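3-hydroxyisobutyrate dehydrogenase (Thermus thermophilus, PDB 2CVZ) catalyses the NADP-dependent oxidation of 3-hydroxyisobutyrate, probably to methylmalonate semialdehyde as in the valine catabolism of its relatives. Local coordinates at residues 56-61 and 143-148. Numbering follows the deposited sequence.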
# COMPACT_ATOMS: atom_id res chain seq x y z
N ALA C 56 -7.82 31.45 36.69
CA ALA C 56 -8.83 30.40 36.59
C ALA C 56 -8.55 29.12 37.38
O ALA C 56 -7.39 28.77 37.63
CB ALA C 56 -9.06 30.04 35.12
N ARG C 57 -9.62 28.44 37.77
CA ARG C 57 -9.54 27.18 38.49
C ARG C 57 -9.30 26.10 37.44
O ARG C 57 -8.65 25.09 37.69
CB ARG C 57 -10.85 26.91 39.23
CG ARG C 57 -11.00 25.48 39.76
CD ARG C 57 -10.02 25.20 40.89
NE ARG C 57 -10.34 25.96 42.09
CZ ARG C 57 -9.65 25.89 43.23
NH1 ARG C 57 -8.59 25.09 43.32
NH2 ARG C 57 -10.03 26.61 44.27
N VAL C 58 -9.84 26.34 36.25
CA VAL C 58 -9.68 25.42 35.13
C VAL C 58 -9.29 26.18 33.88
O VAL C 58 -10.00 27.09 33.44
CB VAL C 58 -10.98 24.64 34.84
CG1 VAL C 58 -10.73 23.60 33.75
CG2 VAL C 58 -11.48 23.96 36.11
N ILE C 59 -8.15 25.81 33.31
CA ILE C 59 -7.65 26.44 32.09
C ILE C 59 -7.83 25.47 30.93
O ILE C 59 -7.47 24.30 31.03
CB ILE C 59 -6.15 26.77 32.23
CG1 ILE C 59 -5.95 27.83 33.31
CG2 ILE C 59 -5.60 27.26 30.89
CD1 ILE C 59 -4.50 28.16 33.59
N PHE C 60 -8.41 25.96 29.83
CA PHE C 60 -8.61 25.14 28.64
C PHE C 60 -7.73 25.63 27.50
O PHE C 60 -7.50 26.83 27.37
CB PHE C 60 -10.06 25.22 28.13
CG PHE C 60 -11.08 24.62 29.04
CD1 PHE C 60 -11.54 25.32 30.15
CD2 PHE C 60 -11.62 23.37 28.76
CE1 PHE C 60 -12.53 24.78 30.97
CE2 PHE C 60 -12.61 22.82 29.58
CZ PHE C 60 -13.06 23.52 30.68
N THR C 61 -7.26 24.71 26.67
CA THR C 61 -6.46 25.06 25.52
C THR C 61 -6.89 24.23 24.32
O THR C 61 -7.24 23.06 24.47
CB THR C 61 -4.94 24.83 25.75
OG1 THR C 61 -4.73 23.52 26.28
CG2 THR C 61 -4.38 25.87 26.69
N ARG C 143 -15.40 17.13 34.86
CA ARG C 143 -16.61 16.77 34.13
C ARG C 143 -17.69 17.85 34.07
O ARG C 143 -18.19 18.18 32.99
CB ARG C 143 -17.23 15.48 34.70
CG ARG C 143 -16.62 14.20 34.17
CD ARG C 143 -17.36 12.98 34.72
NE ARG C 143 -16.76 11.72 34.27
CZ ARG C 143 -16.90 11.22 33.04
NH1 ARG C 143 -17.62 11.86 32.13
NH2 ARG C 143 -16.31 10.07 32.73
N PRO C 144 -18.06 18.43 35.22
CA PRO C 144 -19.09 19.47 35.24
C PRO C 144 -18.78 20.76 34.48
O PRO C 144 -19.67 21.59 34.29
CB PRO C 144 -19.29 19.72 36.74
CG PRO C 144 -17.94 19.45 37.30
CD PRO C 144 -17.53 18.19 36.57
N PHE C 145 -17.54 20.92 34.04
CA PHE C 145 -17.15 22.13 33.31
C PHE C 145 -17.11 21.97 31.80
O PHE C 145 -16.94 22.96 31.08
CB PHE C 145 -15.79 22.60 33.80
CG PHE C 145 -15.79 23.05 35.23
CD1 PHE C 145 -16.35 24.27 35.59
CD2 PHE C 145 -15.24 22.24 36.23
CE1 PHE C 145 -16.38 24.68 36.92
CE2 PHE C 145 -15.26 22.64 37.56
CZ PHE C 145 -15.83 23.86 37.91
N LEU C 146 -17.26 20.74 31.31
CA LEU C 146 -17.22 20.49 29.87
C LEU C 146 -18.55 20.86 29.22
O LEU C 146 -19.25 20.00 28.67
CB LEU C 146 -16.89 19.01 29.62
CG LEU C 146 -15.67 18.52 30.41
CD1 LEU C 146 -15.41 17.05 30.10
CD2 LEU C 146 -14.45 19.37 30.05
N ALA C 147 -18.87 22.15 29.26
CA ALA C 147 -20.12 22.67 28.71
C ALA C 147 -20.30 22.50 27.21
O ALA C 147 -21.42 22.63 26.70
CB ALA C 147 -20.27 24.15 29.09
N TYR C 148 -19.22 22.23 26.49
CA TYR C 148 -19.28 22.06 25.04
C TYR C 148 -19.39 20.60 24.61
O TYR C 148 -19.42 20.31 23.41
CB TYR C 148 -18.02 22.67 24.41
CG TYR C 148 -16.73 22.22 25.07
CD1 TYR C 148 -16.29 20.90 24.97
CD2 TYR C 148 -15.97 23.12 25.81
CE1 TYR C 148 -15.12 20.48 25.61
CE2 TYR C 148 -14.79 22.71 26.45
CZ TYR C 148 -14.37 21.39 26.35
OH TYR C 148 -13.22 20.99 26.98
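In the Rossmann-type dinucleotide-binding domain, Phe60 and Val58 of central strand 58-61 carry one face of the sheet against Phe145, Leu146 and Tyr148, in the loop between helix 136-142 and strand 149-156. No hydrogen bond crosses, and the 207 Å² buried is mainly apolar and aromatic packing. Phe60 contributes most: its CB points toward the loop, and with CG anti to the carbonyl carbon (chi1 -67°) the CE2 and CZ corner of the ring meets the loop residues. The rim of that ring meets two groups near its plane, Leu146 CD2 at 3.9 Å from Phe60 CE2 and Tyr148 OH, 3.2 Å from the same Phe60 CE2, which in turn lies at the edge of the Tyr148 ring. The Phe60 and Tyr148 planes stand at 79°, with centroids 5.9 Å apart, an oblique pairing. Phe60 CZ also approaches Phe145 CB at 4.2 Å. Closer to the start of the strand, Val58 CG2 rests over one face of the Phe145 ring, off-centre, 4.1 Å from Phe145 CD2. An inverse gamma turn centred on Leu146, closed by a weak bond from Ala147 N to Phe145 O, turns the chain ahead of Tyr148. Around this layer, Phe60 also touches Leu20 of helix 13-23 and Val87 of strand 85-88, Tyr148 packs on Met16 and His19 of the same helix, and Phe145 reaches Val4 of strand 4-7.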